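Local structure of glycosyl hydrolases family 2, sugar binding domain protein (Bacteroides uniformis str. 3978 T3 ii, 6D1P) at residues T342-M345 with M346-M350; A128-G132 with G133-W137; F360-L363 with G364-Q367; V245-P248 with E249-V253; H624-G627 with H628-V632. The protein is a beta-glucuronidase from a human gut bacterium, a family 2 glycoside hydrolase that probably cleaves glucuronic acid from O-linked conjugates. One frame throughout, in Å; residues are numbered along the deposited sequence.

Contact 1 of 5, residues T342-M345 with M346-M350; sequences TEEM and MRTEM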
# COMPACT_ATOMS: atom_id res chain seq x y z
N THR A 342 -6.77 3.71 22.95
CA THR A 342 -6.13 3.80 24.25
C THR A 342 -7.13 3.51 25.37
O THR A 342 -8.35 3.55 25.17
CB THR A 342 -5.52 5.19 24.44
OG1 THR A 342 -6.58 6.17 24.47
CG2 THR A 342 -4.53 5.51 23.31
N GLU A 343 -6.60 3.19 26.55
CA GLU A 343 -7.46 2.99 27.71
C GLU A 343 -8.33 4.21 27.97
O GLU A 343 -9.53 4.09 28.24
CB GLU A 343 -6.62 2.66 28.94
CG GLU A 343 -7.40 2.84 30.23
CD GLU A 343 -6.67 2.33 31.47
OE1 GLU A 343 -5.52 1.85 31.33
OE2 GLU A 343 -7.26 2.41 32.57
N GLU A 344 -7.74 5.40 27.88
CA GLU A 344 -8.51 6.62 28.10
C GLU A 344 -9.67 6.73 27.12
O GLU A 344 -10.78 7.11 27.50
CB GLU A 344 -7.59 7.85 28.00
CG GLU A 344 -8.15 9.11 28.70
CD GLU A 344 -8.96 8.80 29.98
OE1 GLU A 344 -10.18 9.13 30.02
OE2 GLU A 344 -8.39 8.21 30.94
N MET A 345 -9.43 6.38 25.85
CA MET A 345 -10.53 6.41 24.89
C MET A 345 -11.65 5.46 25.28
O MET A 345 -12.83 5.78 25.14
CB MET A 345 -10.00 6.09 23.50
CG MET A 345 -9.23 7.23 22.90
SD MET A 345 -8.26 6.71 21.48
CE MET A 345 -9.55 6.49 20.27
N MET A 346 -11.29 4.28 25.78
CA MET A 346 -12.31 3.31 26.17
C MET A 346 -13.11 3.78 27.38
O MET A 346 -14.34 3.60 27.42
CB MET A 346 -11.66 1.95 26.43
CG MET A 346 -10.89 1.39 25.23
SD MET A 346 -10.26 -0.28 25.57
CE MET A 346 -8.61 -0.19 24.87
N ARG A 347 -12.45 4.42 28.36
CA ARG A 347 -13.17 5.01 29.49
C ARG A 347 -14.21 6.01 29.03
O ARG A 347 -15.38 5.96 29.42
CB ARG A 347 -12.20 5.71 30.45
CG ARG A 347 -11.48 4.80 31.40
CD ARG A 347 -11.21 5.51 32.71
NE ARG A 347 -11.21 4.53 33.80
CZ ARG A 347 -12.27 4.23 34.54
NH1 ARG A 347 -13.43 4.85 34.36
NH2 ARG A 347 -12.15 3.31 35.49
N THR A 348 -13.78 6.96 28.20
CA THR A 348 -14.69 7.98 27.69
C THR A 348 -15.91 7.35 27.03
O THR A 348 -17.05 7.77 27.27
CB THR A 348 -13.95 8.88 26.70
OG1 THR A 348 -12.94 9.61 27.40
CG2 THR A 348 -14.92 9.84 26.03
N GLU A 349 -15.69 6.31 26.21
CA GLU A 349 -16.78 5.75 25.42
C GLU A 349 -17.72 4.93 26.29
O GLU A 349 -18.95 5.06 26.18
CB GLU A 349 -16.22 4.90 24.28
CG GLU A 349 -17.25 4.03 23.55
CD GLU A 349 -16.59 3.10 22.53
OE1 GLU A 349 -15.33 3.16 22.41
OE2 GLU A 349 -17.31 2.30 21.87
N MET A 350 -17.17 4.07 27.14
CA MET A 350 -18.02 3.27 28.01
C MET A 350 -18.86 4.16 28.93
O MET A 350 -20.06 3.92 29.11
CB MET A 350 -17.17 2.28 28.81
CG MET A 350 -16.37 1.31 27.94
SD MET A 350 -17.38 0.47 26.69
CE MET A 350 -18.53 -0.42 27.73
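Met346 sets its CG anti to its own carbonyl carbon (chi1 -58°), which lays the side chain back along the first turn of helix 343-356 until CG is 3.3 Å from Thr342 O. Bent at its last torsion, the chain keeps CE within 3.8 Å of the same oxygen, while Met346 N donates to it in the first backbone bond of the helix. At the N-cap, Thr342 OG1, held between the backbone N and the carbonyl carbon (chi1 64°), turns back to accept from Met345 N at 3.2 Å; a short hydroxyl side chain suits this place because it satisfies an amide that has no preceding turn to pair with. Thr342 N returns a weak bond to Met345 SD at 3.7 Å, completing a capping box in which a thioether is the acceptor. Farther along, Arg347 N meets Glu343 O at 2.9 Å, and Thr348 N bonds to Glu344 O at 3.1 Å. The flexible thioether of Met346 also fits against Ile371 and Ile372. Without CG, SD and CE, as with an alanine here, a gap would probably open between the first turn and those isoleucines. The charged ends find partners beyond the segment: Glu343 pairs with Arg30, Arg347 with Glu378, and Glu349 with Arg330 and Lys579. Within the TIM barrel, helix 343-356 joins strand 321-329 to strand 360-362 in a beta-alpha-beta unit and packs against helix 370-379.

Contact 2 of 5, residues A128-G132 with G133-W137; sequences ASHVG and GYDEW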
# COMPACT_ATOMS: atom_id res chain seq x y z
N ALA A 128 7.54 -17.23 19.32
CA ALA A 128 6.15 -17.63 19.44
C ALA A 128 5.39 -17.06 18.25
O ALA A 128 5.84 -16.11 17.60
CB ALA A 128 5.52 -17.13 20.74
N SER A 129 4.25 -17.65 17.97
CA SER A 129 3.39 -17.15 16.92
C SER A 129 1.95 -17.35 17.35
O SER A 129 1.66 -18.19 18.21
CB SER A 129 3.69 -17.83 15.57
OG SER A 129 3.83 -19.22 15.74
N HIS A 130 1.06 -16.55 16.78
CA HIS A 130 -0.34 -16.54 17.18
C HIS A 130 -1.20 -16.32 15.95
O HIS A 130 -0.82 -15.57 15.05
CB HIS A 130 -0.63 -15.46 18.22
CG HIS A 130 -2.01 -15.54 18.80
ND1 HIS A 130 -2.38 -16.53 19.69
CD2 HIS A 130 -3.11 -14.79 18.60
CE1 HIS A 130 -3.65 -16.38 20.01
NE2 HIS A 130 -4.12 -15.33 19.36
N VAL A 131 -2.36 -16.98 15.92
CA VAL A 131 -3.37 -16.76 14.89
C VAL A 131 -4.67 -16.45 15.62
O VAL A 131 -5.13 -17.25 16.44
CB VAL A 131 -3.54 -17.96 13.95
CG1 VAL A 131 -4.67 -17.71 12.98
CG2 VAL A 131 -2.23 -18.25 13.18
N GLY A 132 -5.26 -15.30 15.32
CA GLY A 132 -6.40 -14.82 16.06
C GLY A 132 -6.15 -13.41 16.54
O GLY A 132 -5.22 -13.16 17.32
N GLY A 133 -6.96 -12.47 16.09
CA GLY A 133 -6.72 -11.07 16.37
C GLY A 133 -7.39 -10.53 17.61
O GLY A 133 -7.36 -9.32 17.82
N TYR A 134 -7.99 -11.37 18.45
CA TYR A 134 -8.84 -10.80 19.49
C TYR A 134 -8.70 -11.43 20.86
O TYR A 134 -9.30 -10.92 21.80
CB TYR A 134 -10.31 -10.88 19.04
CG TYR A 134 -10.47 -10.31 17.67
CD1 TYR A 134 -10.60 -8.93 17.49
CD2 TYR A 134 -10.42 -11.13 16.55
CE1 TYR A 134 -10.69 -8.38 16.22
CE2 TYR A 134 -10.52 -10.59 15.27
CZ TYR A 134 -10.65 -9.21 15.12
OH TYR A 134 -10.76 -8.65 13.86
N ASP A 135 -7.94 -12.51 21.01
CA ASP A 135 -7.70 -13.12 22.31
C ASP A 135 -6.30 -12.77 22.79
O ASP A 135 -5.44 -12.31 22.03
CB ASP A 135 -7.87 -14.64 22.23
CG ASP A 135 -7.05 -15.28 21.11
OD1 ASP A 135 -6.67 -14.57 20.15
OD2 ASP A 135 -6.77 -16.50 21.20
N GLU A 136 -6.06 -12.98 24.09
CA GLU A 136 -4.78 -12.66 24.70
C GLU A 136 -3.87 -13.87 24.65
O GLU A 136 -4.32 -15.02 24.71
CB GLU A 136 -4.95 -12.23 26.15
CG GLU A 136 -5.97 -11.15 26.35
CD GLU A 136 -6.01 -10.67 27.77
OE1 GLU A 136 -5.78 -11.49 28.68
OE2 GLU A 136 -6.26 -9.47 27.98
N TRP A 137 -2.57 -13.59 24.58
CA TRP A 137 -1.57 -14.64 24.47
C TRP A 137 -0.24 -14.02 24.89
O TRP A 137 -0.13 -12.80 25.02
CB TRP A 137 -1.53 -15.22 23.05
CG TRP A 137 -1.32 -14.14 22.00
CD1 TRP A 137 -2.25 -13.25 21.53
CD2 TRP A 137 -0.11 -13.86 21.28
NE1 TRP A 137 -1.69 -12.43 20.58
CE2 TRP A 137 -0.38 -12.78 20.41
CE3 TRP A 137 1.17 -14.41 21.30
CZ2 TRP A 137 0.59 -12.23 19.58
CZ3 TRP A 137 2.14 -13.86 20.47
CH2 TRP A 137 1.85 -12.78 19.63
O HOH W 1 -6.07 -17.95 18.77
O HOH W 2 -4.38 -11.42 19.50
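One face of the His130 imidazole lies on the five-membered ring of Trp137, centroids 3.6 Å apart and planes only 4° from parallel, while the imidazole edge is turned to Asp135. This face-to-face stack closes the loop between strand 125-131 and strand 137-140, which belong to the two sheets of the beta-sandwich sugar-binding domain. His130 CB extends the overlap, sitting 3.4 Å from the centroid of the indole six-membered ring as a CH-pi contact. Trp137 CG, between its backbone N and carbonyl carbon (chi1 55°), turns the indole back over the imidazole. A histidine suits the place because it offers a flat face to the indole and an N-H at its rim: NE2 donates to Asp135 OD1 at 2.8 Å, in the imidazole plane and on the syn side of the carboxylate, though 34° out of the carboxylate plane. The other carboxylate oxygen, OD2, accepts from Asn409, so the aspartate is held from both branches. Gly132 turns the chain at backbone angles that would jam a CB against the preceding carbonyl. Trp137 also stacks with Phe111. A water bonds to Val131 O at 2.6 Å and to Asp135 OD2 at 2.9 Å, donating to both.

Contact 3 of 5, residues F360-L363 with G364-Q367; sequences FIRL and GHYQ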
# COMPACT_ATOMS: atom_id res chain seq x y z
N PHE A 360 -26.61 -3.15 29.06
CA PHE A 360 -26.30 -4.40 28.39
C PHE A 360 -25.54 -4.08 27.11
O PHE A 360 -25.86 -3.11 26.42
CB PHE A 360 -27.62 -5.15 28.10
CG PHE A 360 -27.43 -6.54 27.56
CD1 PHE A 360 -26.43 -7.36 28.05
CD2 PHE A 360 -28.30 -7.05 26.61
CE1 PHE A 360 -26.27 -8.66 27.57
CE2 PHE A 360 -28.15 -8.34 26.13
CZ PHE A 360 -27.13 -9.15 26.60
N ILE A 361 -24.54 -4.90 26.79
CA ILE A 361 -23.79 -4.66 25.57
C ILE A 361 -23.29 -5.99 25.01
O ILE A 361 -22.85 -6.87 25.76
CB ILE A 361 -22.64 -3.67 25.82
CG1 ILE A 361 -21.93 -3.31 24.50
CG2 ILE A 361 -21.67 -4.21 26.88
CD1 ILE A 361 -20.96 -2.13 24.63
N ARG A 362 -23.40 -6.13 23.69
CA ARG A 362 -22.75 -7.19 22.94
C ARG A 362 -21.51 -6.61 22.28
O ARG A 362 -21.59 -5.62 21.55
CB ARG A 362 -23.71 -7.78 21.90
CG ARG A 362 -23.12 -8.86 20.98
CD ARG A 362 -24.26 -9.52 20.19
NE ARG A 362 -23.83 -10.35 19.06
CZ ARG A 362 -24.17 -10.12 17.79
NH1 ARG A 362 -24.91 -9.06 17.47
NH2 ARG A 362 -23.77 -10.95 16.84
N LEU A 363 -20.36 -7.24 22.52
CA LEU A 363 -19.05 -6.65 22.20
C LEU A 363 -18.62 -6.99 20.77
O LEU A 363 -17.58 -7.60 20.53
CB LEU A 363 -18.01 -7.13 23.21
CG LEU A 363 -18.30 -6.77 24.68
CD1 LEU A 363 -17.21 -7.31 25.59
CD2 LEU A 363 -18.43 -5.25 24.85
N GLY A 364 -19.42 -6.53 19.81
CA GLY A 364 -19.11 -6.82 18.43
C GLY A 364 -19.12 -8.32 18.20
O GLY A 364 -19.85 -9.08 18.86
N HIS A 365 -18.26 -8.77 17.28
CA HIS A 365 -18.23 -10.17 16.88
C HIS A 365 -16.94 -10.86 17.30
O HIS A 365 -16.48 -11.78 16.63
CB HIS A 365 -18.44 -10.28 15.37
CG HIS A 365 -19.73 -9.68 14.90
ND1 HIS A 365 -20.95 -9.98 15.48
CD2 HIS A 365 -19.99 -8.78 13.92
CE1 HIS A 365 -21.90 -9.31 14.86
NE2 HIS A 365 -21.35 -8.57 13.91
N TYR A 366 -16.36 -10.45 18.42
CA TYR A 366 -15.09 -11.02 18.85
C TYR A 366 -14.86 -10.64 20.30
O TYR A 366 -15.46 -9.68 20.82
CB TYR A 366 -13.94 -10.53 17.95
CG TYR A 366 -14.11 -9.08 17.57
CD1 TYR A 366 -13.76 -8.06 18.46
CD2 TYR A 366 -14.67 -8.72 16.35
CE1 TYR A 366 -13.94 -6.72 18.12
CE2 TYR A 366 -14.85 -7.37 15.99
CZ TYR A 366 -14.49 -6.38 16.90
OH TYR A 366 -14.68 -5.07 16.57
N GLN A 367 -14.01 -11.41 20.96
CA GLN A 367 -13.45 -11.00 22.24
C GLN A 367 -12.84 -9.61 22.14
O GLN A 367 -12.08 -9.31 21.21
CB GLN A 367 -12.39 -12.01 22.68
CG GLN A 367 -11.63 -11.62 23.94
CD GLN A 367 -10.69 -12.72 24.42
OE1 GLN A 367 -10.72 -13.86 23.93
NE2 GLN A 367 -9.85 -12.38 25.40
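Arg362 and His365 stand at the C-terminal end of strand 360-362 in the TIM barrel, the end where enzymes of this fold carry their active sites, and a glycerol, probably from the crystallisation liquor, is hydrogen-bonded to His365 NE2. The chain leaves the strand through an inverse gamma turn centred on Leu363, closed by a weak bond from Gly364 N to Arg362 O (2.9 Å, 142°). Arg362 runs fully extended from CG to NE, with CG anti to the backbone N (chi1 177°), and this carries its guanidinium to the imidazole. NH2 comes in at the ring edge, in the plane of His365, 3.2 Å from CE1. The guanidinium and imidazole planes are 65° apart, and NH2, though 3.3 Å from ND1, is badly angled for a hydrogen bond to it. Both groups turn instead to Glu386, which takes Arg362 NE on one carboxylate oxygen and His365 ND1 on the other; Arg362 NH1 pairs with Glu512. An arginine suits this place because its several N-H groups can serve two carboxylates at once. Gly364 sits at positive phi, where a CB would strike Leu363 O, and its own carbonyl lies over one guanidinium face. Leu363 turns its isobutyl group to Ile372, Leu373 and Val383. Leu363 O and Tyr366 O come to 3.0 Å of each other; both are acceptors, so no hydrogen bond joins them.

Contact 4 of 5, residues V245-P248 with E249-V253; sequences VFSP and EGKEV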
# COMPACT_ATOMS: atom_id res chain seq x y z
N VAL A 245 -10.04 -12.36 50.66
CA VAL A 245 -11.21 -11.87 49.93
C VAL A 245 -11.72 -10.61 50.62
O VAL A 245 -12.12 -10.67 51.79
CB VAL A 245 -12.32 -12.92 49.84
CG1 VAL A 245 -13.57 -12.29 49.27
CG2 VAL A 245 -11.88 -14.08 48.98
N PHE A 246 -11.75 -9.50 49.89
CA PHE A 246 -12.16 -8.21 50.42
C PHE A 246 -13.52 -7.80 49.89
O PHE A 246 -13.84 -8.03 48.73
CB PHE A 246 -11.14 -7.13 50.07
CG PHE A 246 -9.77 -7.40 50.59
CD1 PHE A 246 -9.40 -6.96 51.86
CD2 PHE A 246 -8.84 -8.10 49.83
CE1 PHE A 246 -8.13 -7.22 52.35
CE2 PHE A 246 -7.57 -8.35 50.31
CZ PHE A 246 -7.21 -7.91 51.58
N SER A 247 -14.32 -7.17 50.76
CA SER A 247 -15.65 -6.71 50.41
C SER A 247 -15.56 -5.55 49.42
O SER A 247 -14.49 -5.00 49.19
CB SER A 247 -16.40 -6.27 51.66
OG SER A 247 -15.96 -4.99 52.08
N PRO A 248 -16.69 -5.15 48.81
CA PRO A 248 -16.69 -3.95 47.96
C PRO A 248 -16.35 -2.67 48.72
O PRO A 248 -16.34 -1.58 48.13
CB PRO A 248 -18.11 -3.90 47.39
CG PRO A 248 -18.87 -5.01 48.05
CD PRO A 248 -17.89 -5.98 48.58
N GLU A 249 -16.07 -2.80 50.02
CA GLU A 249 -15.64 -1.68 50.85
C GLU A 249 -14.18 -1.77 51.28
O GLU A 249 -13.69 -0.85 51.93
CB GLU A 249 -16.52 -1.59 52.09
CG GLU A 249 -17.90 -2.09 51.85
CD GLU A 249 -18.73 -1.06 51.16
OE1 GLU A 249 -18.19 0.03 50.87
OE2 GLU A 249 -19.92 -1.34 50.90
N GLY A 250 -13.49 -2.84 50.93
CA GLY A 250 -12.12 -3.02 51.34
C GLY A 250 -11.96 -3.84 52.59
O GLY A 250 -10.82 -4.11 52.99
N LYS A 251 -13.06 -4.24 53.21
CA LYS A 251 -13.03 -4.96 54.47
C LYS A 251 -12.88 -6.45 54.19
O LYS A 251 -13.62 -7.02 53.39
CB LYS A 251 -14.31 -4.70 55.28
CG LYS A 251 -14.33 -3.34 56.00
CD LYS A 251 -14.84 -2.21 55.11
CE LYS A 251 -14.46 -0.83 55.67
NZ LYS A 251 -13.01 -0.57 55.47
N GLU A 252 -11.90 -7.06 54.85
CA GLU A 252 -11.65 -8.48 54.69
C GLU A 252 -12.86 -9.30 55.13
O GLU A 252 -13.28 -9.23 56.29
CB GLU A 252 -10.41 -8.85 55.50
CG GLU A 252 -10.16 -10.33 55.62
CD GLU A 252 -8.76 -10.62 56.10
OE1 GLU A 252 -7.86 -9.80 55.77
OE2 GLU A 252 -8.55 -11.63 56.81
N VAL A 253 -13.44 -10.06 54.19
CA VAL A 253 -14.57 -10.92 54.51
C VAL A 253 -14.13 -12.31 54.94
O VAL A 253 -14.90 -13.02 55.60
CB VAL A 253 -15.56 -11.07 53.33
CG1 VAL A 253 -15.71 -9.77 52.58
CG2 VAL A 253 -15.11 -12.18 52.40
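Ser247 and Gly250 bound the type I beta turn at the tip of the hairpin formed by strands 240-246 and 252-259. Gly250 N donates to Ser247 O at 2.9 Å, from above the carbonyl plane, and Ser247 N returns to Lys251 O at 2.7 Å. Pro248 suits the second turn position, where its fixed phi is what a type I turn needs; Gly250 has positive phi (95°), with no CB to jam against the preceding carbonyl. Held between its backbone N and carbonyl carbon (chi1 77°), Ser247 OG reaches into the turn and accepts from Lys251 N at 3.2 Å; Glu249 N also donates to it, although the modelled place of that nitrogen is less sure. With an alanine in its place there is no OG, and Lys251 N would probably be left without this partner and the tip freer to flex. Below the tip Phe246 and Glu252 form a non-hydrogen-bonded antiparallel pair, and Phe246 CD1 comes to 3.4 Å from Gly250 O. Phe246 also packs on Thr285 and Val287 of strand 284-292. Next along, Val253 N bonds to Val245 O at 2.8 Å, and the branched ends meet as Val245 CG1 and Val253 CG2, 3.5 Å apart. A type I turn followed by a glycine with positive phi is the signature of a 3:5 hairpin with a G1 bulge.

Contact 5 of 5, residues H624-G627 with H628-V632; sequences HIYG and HSWPV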
# COMPACT_ATOMS: atom_id res chain seq x y z
N HIS A 624 -33.73 17.43 25.73
CA HIS A 624 -33.06 17.66 24.45
C HIS A 624 -34.10 17.99 23.41
O HIS A 624 -34.89 17.12 23.02
CB HIS A 624 -32.22 16.46 23.99
CG HIS A 624 -31.51 16.67 22.68
ND1 HIS A 624 -30.20 17.08 22.59
CD2 HIS A 624 -31.95 16.53 21.40
CE1 HIS A 624 -29.85 17.18 21.31
NE2 HIS A 624 -30.90 16.86 20.57
N ILE A 625 -34.10 19.23 22.95
CA ILE A 625 -34.91 19.60 21.80
C ILE A 625 -34.30 18.98 20.56
O ILE A 625 -33.10 19.16 20.29
CB ILE A 625 -34.99 21.12 21.67
CG1 ILE A 625 -35.51 21.74 22.98
CG2 ILE A 625 -35.83 21.49 20.46
CD1 ILE A 625 -35.23 23.24 23.09
N TYR A 626 -35.10 18.27 19.79
CA TYR A 626 -34.59 17.69 18.56
C TYR A 626 -34.38 18.80 17.54
O TYR A 626 -35.32 19.51 17.16
CB TYR A 626 -35.54 16.61 18.03
CG TYR A 626 -35.22 16.20 16.62
CD1 TYR A 626 -33.91 15.90 16.23
CD2 TYR A 626 -36.22 16.13 15.65
CE1 TYR A 626 -33.62 15.55 14.92
CE2 TYR A 626 -35.93 15.77 14.35
CZ TYR A 626 -34.64 15.47 14.00
OH TYR A 626 -34.36 15.12 12.69
N GLY A 627 -33.13 18.95 17.08
CA GLY A 627 -32.82 19.90 16.03
C GLY A 627 -31.58 20.74 16.27
O GLY A 627 -31.36 21.70 15.55
N HIS A 628 -30.77 20.39 17.27
CA HIS A 628 -29.51 21.09 17.48
C HIS A 628 -28.65 21.09 16.22
O HIS A 628 -27.94 22.07 15.93
CB HIS A 628 -28.73 20.45 18.62
CG HIS A 628 -29.22 20.80 19.98
ND1 HIS A 628 -28.54 21.65 20.83
CD2 HIS A 628 -30.32 20.40 20.67
CE1 HIS A 628 -29.19 21.77 21.96
NE2 HIS A 628 -30.28 21.02 21.90
N SER A 629 -28.67 19.99 15.46
CA SER A 629 -27.90 19.87 14.23
C SER A 629 -28.76 20.10 12.99
O SER A 629 -28.38 19.69 11.89
CB SER A 629 -27.20 18.51 14.16
OG SER A 629 -28.11 17.44 13.91
N TRP A 630 -29.90 20.77 13.14
CA TRP A 630 -30.82 21.03 12.03
C TRP A 630 -30.93 22.54 11.87
O TRP A 630 -31.77 23.19 12.52
CB TRP A 630 -32.17 20.36 12.30
CG TRP A 630 -33.14 20.36 11.15
CD1 TRP A 630 -33.06 21.09 10.00
CD2 TRP A 630 -34.34 19.58 11.05
NE1 TRP A 630 -34.14 20.81 9.19
CE2 TRP A 630 -34.94 19.89 9.81
CE3 TRP A 630 -34.97 18.65 11.89
CZ2 TRP A 630 -36.13 19.30 9.39
CZ3 TRP A 630 -36.14 18.05 11.46
CH2 TRP A 630 -36.72 18.39 10.23
N PRO A 631 -30.09 23.16 11.01
CA PRO A 631 -29.98 24.63 11.00
C PRO A 631 -31.09 25.33 10.24
O PRO A 631 -31.44 26.48 10.55
CB PRO A 631 -28.62 24.88 10.33
CG PRO A 631 -28.14 23.49 9.80
CD PRO A 631 -29.26 22.54 9.95
N VAL A 632 -31.65 24.67 9.22
CA VAL A 632 -32.64 25.28 8.35
C VAL A 632 -33.84 24.34 8.22
O VAL A 632 -33.75 23.29 7.58
CB VAL A 632 -32.07 25.61 6.97
CG1 VAL A 632 -33.16 26.17 6.08
CG2 VAL A 632 -30.93 26.61 7.10
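His624 presents one ring face to His628, whose CD2 lies over it, 3.3 Å from His624 CE1. The two imidazoles form an offset stack, centroids 4.5 Å apart and planes inclined by 27°. Each sends its NE2 elsewhere, His624 to Glu608 and His628 to Asp702, and histidine suits both places in pairing a flat face with a polar rim. Ile625 offers its backbone rather than its side chain: Ile625 O stands in the plane of the His628 ring, at its edge, 3.1 Å from CD2. The chain is here leaving strand 623-625 of a three-stranded antiparallel sheet for strand 632-634 of a five-stranded one, and it bends through a type I beta turn from Gly627 to Trp630. Tyr626 holds CG anti to its backbone N (chi1 167°), which carries its ring forward to Trp630. Tyr626 CE2 touches Trp630 CZ3 at 3.7 Å, the two rings set obliquely, while Tyr626 OH goes on to Ser551 and His522. Gly627 has positive phi, and a CB there would jam against the carbonyl of Tyr626. Glu608 receives Gly627 N and Ser629 N on its two carboxylate oxygens, and Gly627 O accepts from Trp630 N at 3.0 Å, the donor standing well above the carbonyl plane.

How the contacts relate
Contacts 1 and 3 are successive pieces of the TIM barrel, with centres 16 Å apart, and they meet where Met350 CE lies 4.3 Å from Ile361 CD1. Contact 2 comes from the sugar-binding domain yet touches contact 3 directly: Tyr134 and Tyr366 stack, with CD1 of each 3.4 Å apart, and Asp135 CB lies 3.4 Å from Gln367 OE1. The interface thus adjoins Tyr366, the neighbour in sequence of His365, which hydrogen-bonds the glycerol. Contact 1 stays about 10 Å from contact 2 by nearest atoms. Contacts 4 and 5 are peripheral, their centres about 30 and 32 Å from that of contact 3 and 48 Å from each other.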